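Local coordinates for protein PfkB family carbohydrate kinase (Listeria grayi DSM 20601, PDB 4GM6) that probably transfers phosphate from a nucleotide to a sugar or sugar-acid substrate, as a kinase of the PfkB carbohydrate kinase family, at residues I30-M35 against S132-H137; I53-A58 against K86-H91; V78-P83 against D107-Y112. All coordinates share one frame; numbering follows the deposited sequence.

Contact 1. Residues I30-M35 against S132-H137; sequences IGELLM and SSFARH
Glu32 lies over one face of the Phe134 ring on its way to Ser132, and the three side chains make up most of the contact. The CH-pi geometry is explicit: Glu32 CB sits 3.8 Å from the centroid of the Phe134 ring, 20° off the normal, displaced toward the rim near Phe134 CG, which is 3.5 Å from Glu32 CB. Further out, Glu32 CG passes Phe134 CB at 3.7 Å. The carboxylate plane is close to parallel with the ring plane although the two side chains run obliquely to each other. With CG anti to the backbone N (chi1 174°) and the rest of the chain extended, Glu32 reaches past the Phe134 ring and brings its carboxylate to the start of the helix. There Ser132 OG donates to Glu32 OE2 in a short bond of 2.5 Å, approaching on the syn side but clearly tilted from the carboxylate plane. Ser132 is the N-cap residue of the short, weakly bonded helix 133-136, and its OG also accepts from Ala135 N at 3.0 Å (N-H...O angle 161°), a capping bond. Segment 30-35 is the link that leaves strand 27-30 of the large central sheet and enters strand 34-38 of the small four-stranded sheet, the lid of the ribokinase-like fold, which places this buried carboxylate at the junction between the body and the lid. A salt bridge from Arg129 to OE1 occupies the other carboxylate oxygen and probably stabilises its negative charge. At the far end of the ring, Phe134 CE1 approaches Gly31 O at 3.4 Å, obliquely to the ring plane; that carbonyl oxygen also accepts from Thr77 OG1. Trp167 stacks with the Phe134 ring, and its NE1 bonds to Phe134 O.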
loop_
_atom_site.group_PDB
_atom_site.type_symbol
_atom_site.label_atom_id
_atom_site.label_comp_id
_atom_site.label_asym_id
_atom_site.label_seq_id
_atom_site.Cartn_x
_atom_site.Cartn_y
_atom_site.Cartn_z
ATOM N N ILE C 30 -6.836 -17.603 -30.941
ATOM C CA ILE C 30 -8.228 -17.174 -30.848
ATOM C C ILE C 30 -8.706 -17.331 -29.415
ATOM O O ILE C 30 -8.560 -18.396 -28.803
ATOM C CB ILE C 30 -9.139 -18.011 -31.750
ATOM C CG1 ILE C 30 -8.708 -17.865 -33.214
ATOM C CG2 ILE C 30 -10.592 -17.580 -31.590
ATOM C CD1 ILE C 30 -9.378 -18.851 -34.145
ATOM N N GLY C 31 -9.264 -16.272 -28.856
ATOM C CA GLY C 31 -9.707 -16.377 -27.484
ATOM C C GLY C 31 -10.056 -15.062 -26.845
ATOM O O GLY C 31 -9.738 -13.999 -27.372
ATOM N N GLU C 32 -10.709 -15.161 -25.692
ATOM C CA GLU C 32 -11.204 -14.000 -24.980
ATOM C C GLU C 32 -10.206 -13.537 -23.928
ATOM O O GLU C 32 -9.602 -14.370 -23.247
ATOM C CB GLU C 32 -12.524 -14.356 -24.303
ATOM C CG GLU C 32 -13.050 -13.251 -23.408
ATOM C CD GLU C 32 -14.433 -13.540 -22.871
ATOM O OE1 GLU C 32 -14.847 -14.720 -22.853
ATOM O OE2 GLU C 32 -15.105 -12.578 -22.445
ATOM N N LEU C 33 -10.052 -12.217 -23.795
ATOM C CA LEU C 33 -9.277 -11.623 -22.720
ATOM C C LEU C 33 -10.180 -11.292 -21.537
ATOM O O LEU C 33 -11.278 -10.769 -21.713
ATOM C CB LEU C 33 -8.571 -10.345 -23.177
ATOM C CG LEU C 33 -7.283 -10.569 -23.969
ATOM C CD1 LEU C 33 -7.656 -10.802 -25.423
ATOM C CD2 LEU C 33 -6.331 -9.388 -23.843
ATOM N N LEU C 34 -9.704 -11.589 -20.334
ATOM C CA LEU C 34 -10.471 -11.335 -19.120
ATOM C C LEU C 34 -9.691 -10.378 -18.238
ATOM O O LEU C 34 -8.457 -10.371 -18.245
ATOM C CB LEU C 34 -10.692 -12.641 -18.343
ATOM C CG LEU C 34 -11.455 -13.718 -19.099
ATOM C CD1 LEU C 34 -11.541 -15.006 -18.278
ATOM C CD2 LEU C 34 -12.838 -13.164 -19.400
ATOM N N MET C 35 -10.387 -9.579 -17.452
ATOM C CA MET C 35 -9.671 -8.880 -16.405
ATOM C C MET C 35 -9.784 -9.709 -15.128
ATOM O O MET C 35 -10.896 -10.028 -14.675
ATOM C CB MET C 35 -10.200 -7.477 -16.182
ATOM C CG MET C 35 -9.515 -6.804 -14.991
ATOM S SD MET C 35 -9.929 -5.062 -14.793
ATOM C CE MET C 35 -11.711 -5.124 -14.686
ATOM N N SER C 132 -20.191 -11.017 -21.870
ATOM C CA SER C 132 -19.099 -10.201 -22.386
ATOM C C SER C 132 -19.242 -9.984 -23.901
ATOM O O SER C 132 -19.955 -10.727 -24.583
ATOM C CB SER C 132 -17.741 -10.839 -22.051
ATOM O OG SER C 132 -17.526 -12.012 -22.836
ATOM N N SER C 133 -18.562 -8.968 -24.425
ATOM C CA SER C 133 -18.501 -8.744 -25.873
ATOM C C SER C 133 -18.109 -10.019 -26.616
ATOM O O SER C 133 -18.749 -10.413 -27.599
ATOM C CB SER C 133 -17.499 -7.632 -26.196
ATOM O OG SER C 133 -17.845 -6.423 -25.532
ATOM N N PHE C 134 -17.036 -10.655 -26.167
ATOM C CA PHE C 134 -16.574 -11.870 -26.822
ATOM C C PHE C 134 -17.641 -12.958 -26.765
ATOM O O PHE C 134 -17.967 -13.580 -27.775
ATOM C CB PHE C 134 -15.284 -12.378 -26.192
ATOM C CG PHE C 134 -14.610 -13.448 -27.003
ATOM C CD1 PHE C 134 -13.534 -13.141 -27.814
ATOM C CD2 PHE C 134 -15.073 -14.753 -26.975
ATOM C CE1 PHE C 134 -12.910 -14.117 -28.563
ATOM C CE2 PHE C 134 -14.458 -15.742 -27.728
ATOM C CZ PHE C 134 -13.371 -15.423 -28.522
ATOM N N ALA C 135 -18.192 -13.174 -25.573
ATOM C CA ALA C 135 -19.192 -14.217 -25.379
ATOM C C ALA C 135 -20.428 -14.005 -26.245
ATOM O O ALA C 135 -20.960 -14.958 -26.813
ATOM C CB ALA C 135 -19.580 -14.318 -23.910
ATOM N N ARG C 136 -20.891 -12.763 -26.355
ATOM C CA ARG C 136 -22.118 -12.501 -27.109
ATOM C C ARG C 136 -21.891 -12.257 -28.602
ATOM O O ARG C 136 -22.838 -12.051 -29.357
ATOM C CB ARG C 136 -22.894 -11.346 -26.471
ATOM C CG ARG C 136 -23.408 -11.710 -25.084
ATOM C CD ARG C 136 -23.991 -10.531 -24.329
ATOM N NE ARG C 136 -25.255 -10.079 -24.902
ATOM C CZ ARG C 136 -25.392 -8.946 -25.577
ATOM N NH1 ARG C 136 -24.341 -8.149 -25.754
ATOM N NH2 ARG C 136 -26.573 -8.609 -26.071
ATOM N N HIS C 137 -20.637 -12.290 -29.033
ATOM C CA HIS C 137 -20.329 -11.928 -30.408
ATOM C C HIS C 137 -20.884 -12.981 -31.359
ATOM O O HIS C 137 -20.755 -14.181 -31.109
ATOM C CB HIS C 137 -18.817 -11.758 -30.590
ATOM C CG HIS C 137 -18.442 -10.968 -31.805
ATOM N ND1 HIS C 137 -18.613 -9.601 -31.888
ATOM C CD2 HIS C 137 -17.910 -11.354 -32.990
ATOM C CE1 HIS C 137 -18.195 -9.179 -33.067
ATOM N NE2 HIS C 137 -17.766 -10.223 -33.757
#

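Contact 2. Residues I53-A58 against K86-H91; sequences IHIGGA and KMAVEH
Ile55 and His91 form the aromatic part of this contact. Ile55 CB stands over one face of the imidazole, 3.8 Å from the centroid of the His91 ring and 17° off its normal, a CH-pi approach offset toward the rim. Ile55 CG2 lies over the same face, 3.7 Å from His91 CD2, and the two side chains run antiparallel alongside each other. His91 CG is anti to the backbone N (chi1 162°), which turns the ring toward Ile55, with His91 CE1 in packing contact 3.5 Å from Ile55 O.

The remaining contacts are aliphatic. Met87, bent at its last torsion, places CE 3.8 Å from Ile53 CD1, the methionine chain lying roughly perpendicular to that of Ile53. Ile55 CG2 also rests on the Ala88 backbone, 4.0 Å from Ala88 CA.

The axes of strand segment 53-56 and helix segment 86-91 pass 8.8 Å apart at 69°; Ile53 and Ile55, two residues apart, both turn toward the helix. Backbone hydrogen bonds from Ile53 reach the second subunit, where Leu51 packs on it. Such packing of a lid strand against a helix of the alpha/beta body is consistent with the ribokinase-like fold.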
loop_
_atom_site.group_PDB
_atom_site.type_symbol
_atom_site.label_atom_id
_atom_site.label_comp_id
_atom_site.label_asym_id
_atom_site.label_seq_id
_atom_site.Cartn_x
_atom_site.Cartn_y
_atom_site.Cartn_z
ATOM N N ILE C 53 -5.348 -5.918 -10.243
ATOM C CA ILE C 53 -5.794 -6.185 -11.603
ATOM C C ILE C 53 -4.727 -6.896 -12.428
ATOM O O ILE C 53 -3.557 -6.534 -12.365
ATOM C CB ILE C 53 -6.018 -4.853 -12.342
ATOM C CG1 ILE C 53 -7.178 -4.069 -11.756
ATOM C CG2 ILE C 53 -6.253 -5.113 -13.824
ATOM C CD1 ILE C 53 -7.455 -2.817 -12.586
ATOM N N HIS C 54 -5.131 -7.895 -13.212
ATOM C CA HIS C 54 -4.253 -8.520 -14.210
ATOM C C HIS C 54 -5.102 -8.862 -15.429
ATOM O O HIS C 54 -6.230 -9.317 -15.277
ATOM C CB HIS C 54 -3.619 -9.792 -13.658
ATOM C CG HIS C 54 -2.661 -9.532 -12.539
ATOM N ND1 HIS C 54 -2.998 -9.687 -11.211
ATOM C CD2 HIS C 54 -1.390 -9.074 -12.555
ATOM C CE1 HIS C 54 -1.965 -9.358 -10.458
ATOM N NE2 HIS C 54 -0.979 -8.980 -11.252
ATOM N N ILE C 55 -4.578 -8.608 -16.623
ATOM C CA ILE C 55 -5.250 -9.005 -17.858
ATOM C C ILE C 55 -4.722 -10.364 -18.281
ATOM O O ILE C 55 -3.528 -10.635 -18.183
ATOM C CB ILE C 55 -4.981 -8.002 -18.984
ATOM C CG1 ILE C 55 -5.284 -6.589 -18.489
ATOM C CG2 ILE C 55 -5.749 -8.376 -20.258
ATOM C CD1 ILE C 55 -6.741 -6.325 -18.163
ATOM N N GLY C 56 -5.614 -11.228 -18.743
ATOM C CA GLY C 56 -5.202 -12.568 -19.132
ATOM C C GLY C 56 -6.265 -13.263 -19.949
ATOM O O GLY C 56 -7.270 -12.674 -20.296
ATOM N N GLY C 57 -6.032 -14.538 -20.227
ATOM C CA GLY C 57 -6.890 -15.335 -21.089
ATOM C C GLY C 57 -5.997 -16.444 -21.606
ATOM O O GLY C 57 -4.899 -16.167 -22.069
ATOM N N ALA C 58 -6.448 -17.696 -21.506
ATOM C CA ALA C 58 -5.601 -18.838 -21.886
ATOM C C ALA C 58 -4.854 -18.587 -23.187
ATOM O O ALA C 58 -3.621 -18.672 -23.238
ATOM C CB ALA C 58 -6.416 -20.124 -21.973
ATOM N N LYS C 86 -10.129 -1.221 -23.447
ATOM C CA LYS C 86 -8.861 -0.639 -23.860
ATOM C C LYS C 86 -7.685 -1.205 -23.068
ATOM O O LYS C 86 -6.594 -1.361 -23.602
ATOM C CB LYS C 86 -8.916 0.883 -23.722
ATOM C CG LYS C 86 -7.873 1.654 -24.524
ATOM C CD LYS C 86 -8.259 3.126 -24.634
ATOM C CE LYS C 86 -7.060 4.034 -24.893
ATOM N NZ LYS C 86 -6.320 4.368 -23.639
ATOM N N MET C 87 -7.905 -1.515 -21.794
ATOM C CA MET C 87 -6.844 -2.016 -20.941
ATOM C C MET C 87 -6.382 -3.346 -21.499
ATOM O O MET C 87 -5.196 -3.680 -21.480
ATOM C CB MET C 87 -7.340 -2.162 -19.485
ATOM C CG MET C 87 -7.619 -0.817 -18.798
ATOM S SD MET C 87 -8.433 -0.936 -17.179
ATOM C CE MET C 87 -7.303 -1.983 -16.304
ATOM N N ALA C 88 -7.337 -4.101 -22.015
ATOM C CA ALA C 88 -7.046 -5.395 -22.607
ATOM C C ALA C 88 -6.158 -5.208 -23.827
ATOM O O ALA C 88 -5.215 -5.973 -24.038
ATOM C CB ALA C 88 -8.336 -6.100 -22.989
ATOM N N VAL C 89 -6.469 -4.190 -24.628
ATOM C CA VAL C 89 -5.712 -3.901 -25.847
ATOM C C VAL C 89 -4.309 -3.392 -25.489
ATOM O O VAL C 89 -3.314 -3.827 -26.074
ATOM C CB VAL C 89 -6.453 -2.889 -26.743
ATOM C CG1 VAL C 89 -5.626 -2.539 -27.979
ATOM C CG2 VAL C 89 -7.802 -3.455 -27.173
ATOM N N GLU C 90 -4.225 -2.488 -24.517
ATOM C CA GLU C 90 -2.933 -1.944 -24.093
ATOM C C GLU C 90 -2.010 -3.041 -23.516
ATOM O O GLU C 90 -0.794 -3.013 -23.697
ATOM C CB GLU C 90 -3.124 -0.773 -23.118
ATOM C CG GLU C 90 -4.011 0.342 -23.679
ATOM C CD GLU C 90 -4.460 1.396 -22.654
ATOM O OE1 GLU C 90 -5.047 1.039 -21.597
ATOM O OE2 GLU C 90 -4.260 2.606 -22.926
ATOM N N HIS C 91 -2.597 -4.015 -22.839
ATOM C CA HIS C 91 -1.848 -5.186 -22.391
ATOM C C HIS C 91 -1.218 -5.946 -23.586
ATOM O O HIS C 91 -0.063 -6.359 -23.524
ATOM C CB HIS C 91 -2.769 -6.071 -21.568
ATOM C CG HIS C 91 -2.292 -7.474 -21.387
ATOM N ND1 HIS C 91 -1.443 -7.844 -20.367
ATOM C CD2 HIS C 91 -2.585 -8.611 -22.064
ATOM C CE1 HIS C 91 -1.220 -9.146 -20.428
ATOM N NE2 HIS C 91 -1.904 -9.637 -21.448
#

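Contact 3. Residues V78-P83 against D107-Y112; sequences VVPANP and DRLGTY
Pro80 packs its ring against the backbone from Asp107 to Leu109: CB meets the Asp107-Arg108 peptide, CG and CD the Arg108-Leu109 peptide. Pro80 CB lies 3.7 Å from Arg108 N. One atom further, Pro80 CG sits over the next peptide, 3.6 Å from Leu109 N and about as close to the Arg108 carbonyl carbon. Pro80 CD then approaches Arg108 O at 3.8 Å and also touches a side chain, 4.2 Å from Leu109 CD1. Leu109 has CG anti to its backbone N (chi1 -171°), which carries CD1 to Val79 and Pro80; the same Leu109 methyl receives Val79 CG1 at 4.2 Å. The touching parts of the two segments run 111° apart, which is not the alignment of paired strands; the proline ring rests over the peptide.

Beyond Pro80 the chain makes an inverse gamma turn centred on Ala81 and reaches Asn82, the N-cap of helix 83-94. Asn82 OD1 accepts from Gly85 N. The amide nitrogen, Asn82 ND2, gives a hydrogen bond of 2.8 Å to a water, which in turn donates weakly to Asp107 O at 3.3 Å, a bridge between the segments where direct bonding is lacking. The CB of Arg108 is directed away from segment 78-83, and its NE forms a salt bridge with Asp128 of the second subunit.

Around this junction, Leu109 packs on Ile84 and Ala88 of helix 83-94 and on Met35 of strand 34-38. Val79 bonds through its backbone to Val103 of strand 97-104, and Ser133 of helix 133-136 touches Pro80.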
loop_
_atom_site.group_PDB
_atom_site.type_symbol
_atom_site.label_atom_id
_atom_site.label_comp_id
_atom_site.label_asym_id
_atom_site.label_seq_id
_atom_site.Cartn_x
_atom_site.Cartn_y
_atom_site.Cartn_z
ATOM N N VAL C 78 -12.361 -10.107 -29.276
ATOM C CA VAL C 78 -13.353 -9.036 -29.230
ATOM C C VAL C 78 -13.352 -8.349 -27.872
ATOM O O VAL C 78 -13.372 -9.022 -26.834
ATOM C CB VAL C 78 -14.779 -9.563 -29.468
ATOM C CG1 VAL C 78 -15.783 -8.416 -29.394
ATOM C CG2 VAL C 78 -14.871 -10.296 -30.804
ATOM N N VAL C 79 -13.344 -7.014 -27.887
ATOM C CA VAL C 79 -13.431 -6.223 -26.667
ATOM C C VAL C 79 -14.395 -5.046 -26.833
ATOM O O VAL C 79 -14.587 -4.561 -27.929
ATOM C CB VAL C 79 -12.057 -5.649 -26.262
ATOM C CG1 VAL C 79 -11.034 -6.765 -26.136
ATOM C CG2 VAL C 79 -11.610 -4.596 -27.266
ATOM N N PRO C 80 -14.990 -4.566 -25.724
ATOM C CA PRO C 80 -15.871 -3.411 -25.849
ATOM C C PRO C 80 -15.068 -2.143 -26.099
ATOM O O PRO C 80 -13.944 -2.020 -25.620
ATOM C CB PRO C 80 -16.546 -3.348 -24.481
ATOM C CG PRO C 80 -15.493 -3.867 -23.543
ATOM C CD PRO C 80 -14.841 -4.995 -24.321
ATOM N N ALA C 81 -15.644 -1.219 -26.854
ATOM C CA ALA C 81 -15.023 0.066 -27.144
ATOM C C ALA C 81 -15.147 0.969 -25.931
ATOM O O ALA C 81 -15.722 2.042 -25.999
ATOM C CB ALA C 81 -15.679 0.715 -28.365
ATOM N N ASN C 82 -14.640 0.512 -24.798
ATOM C CA ASN C 82 -14.604 1.368 -23.622
ATOM C C ASN C 82 -13.247 1.252 -22.929
ATOM O O ASN C 82 -12.439 0.401 -23.301
ATOM C CB ASN C 82 -15.792 1.079 -22.680
ATOM C CG ASN C 82 -15.671 -0.248 -21.941
ATOM O OD1 ASN C 82 -14.579 -0.771 -21.722
ATOM N ND2 ASN C 82 -16.812 -0.789 -21.532
ATOM N N PRO C 83 -12.980 2.118 -21.934
ATOM C CA PRO C 83 -11.690 2.127 -21.238
ATOM C C PRO C 83 -11.260 0.773 -20.654
ATOM O O PRO C 83 -10.068 0.488 -20.553
ATOM C CB PRO C 83 -11.901 3.149 -20.115
ATOM C CG PRO C 83 -12.929 4.088 -20.660
ATOM C CD PRO C 83 -13.822 3.275 -21.569
ATOM N N ASP C 107 -20.689 -4.682 -24.945
ATOM C CA ASP C 107 -20.922 -3.808 -23.788
ATOM C C ASP C 107 -19.970 -3.959 -22.620
ATOM O O ASP C 107 -19.957 -3.110 -21.716
ATOM C CB ASP C 107 -22.319 -4.066 -23.222
ATOM C CG ASP C 107 -23.420 -3.595 -24.142
ATOM O OD1 ASP C 107 -23.280 -2.509 -24.752
ATOM O OD2 ASP C 107 -24.433 -4.318 -24.243
ATOM N N ARG C 108 -19.228 -5.059 -22.573
ATOM C CA ARG C 108 -18.422 -5.299 -21.378
ATOM C C ARG C 108 -17.274 -6.260 -21.593
ATOM O O ARG C 108 -17.357 -7.169 -22.423
ATOM C CB ARG C 108 -19.309 -5.790 -20.219
ATOM C CG ARG C 108 -19.697 -7.263 -20.285
ATOM C CD ARG C 108 -20.647 -7.658 -19.160
ATOM N NE ARG C 108 -19.960 -7.613 -17.873
ATOM C CZ ARG C 108 -19.230 -8.603 -17.384
ATOM N NH1 ARG C 108 -19.112 -9.740 -18.068
ATOM N NH2 ARG C 108 -18.625 -8.462 -16.203
ATOM N N LEU C 109 -16.206 -6.059 -20.830
ATOM C CA LEU C 109 -15.120 -7.020 -20.782
ATOM C C LEU C 109 -15.423 -8.033 -19.682
ATOM O O LEU C 109 -15.818 -7.650 -18.590
ATOM C CB LEU C 109 -13.797 -6.316 -20.480
ATOM C CG LEU C 109 -12.557 -7.205 -20.621
ATOM C CD1 LEU C 109 -12.191 -7.346 -22.090
ATOM C CD2 LEU C 109 -11.384 -6.647 -19.821
ATOM N N GLY C 110 -15.244 -9.317 -19.976
ATOM C CA GLY C 110 -15.427 -10.367 -18.984
ATOM C C GLY C 110 -14.408 -10.247 -17.863
ATOM O O GLY C 110 -13.278 -9.802 -18.078
ATOM N N THR C 111 -14.800 -10.641 -16.658
ATOM C CA THR C 111 -13.902 -10.550 -15.527
ATOM C C THR C 111 -14.008 -11.822 -14.726
ATOM O O THR C 111 -14.882 -12.642 -14.979
ATOM C CB THR C 111 -14.250 -9.351 -14.594
ATOM O OG1 THR C 111 -15.563 -9.527 -14.031
ATOM C CG2 THR C 111 -14.221 -8.034 -15.366
ATOM N N TYR C 112 -13.091 -11.997 -13.776
ATOM C CA TYR C 112 -13.279 -12.983 -12.739
ATOM C C TYR C 112 -12.521 -12.549 -11.503
ATOM O O TYR C 112 -11.577 -11.776 -11.587
ATOM C CB TYR C 112 -12.913 -14.412 -13.188
ATOM C CG TYR C 112 -11.443 -14.723 -13.373
ATOM C CD1 TYR C 112 -10.720 -15.370 -12.381
ATOM C CD2 TYR C 112 -10.791 -14.404 -14.555
ATOM C CE1 TYR C 112 -9.384 -15.682 -12.557
ATOM C CE2 TYR C 112 -9.456 -14.706 -14.743
ATOM C CZ TYR C 112 -8.762 -15.351 -13.748
ATOM O OH TYR C 112 -7.432 -15.654 -13.943
HETATM O O HOH W 1 -19.400 0.160 -22.001
#

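In the fold
The three contacts cluster on one side of the chain's centre: 1 and 3 have centres about 8 Å apart, 2 and 3 about 10 Å, and 1 and 2 about 11 Å. Strands 50-56, 34-38 and 111-115 lie side by side in the small sheet, each in a different contact, probably hydrogen-bonded through Leu34 N to Gly56 O, and through Met35 N to Gly110 O just before strand 111-115. Contacts 2 and 3 fall inside the loop closed by contact 1, and their segments alternate (53-58, 78-83, 86-91, 107-112), with strand 73-79 running on into helix 83-94. They join the lid sheet to the alpha/beta body, and all three touch the second subunit, contact 1 through Met35 alone.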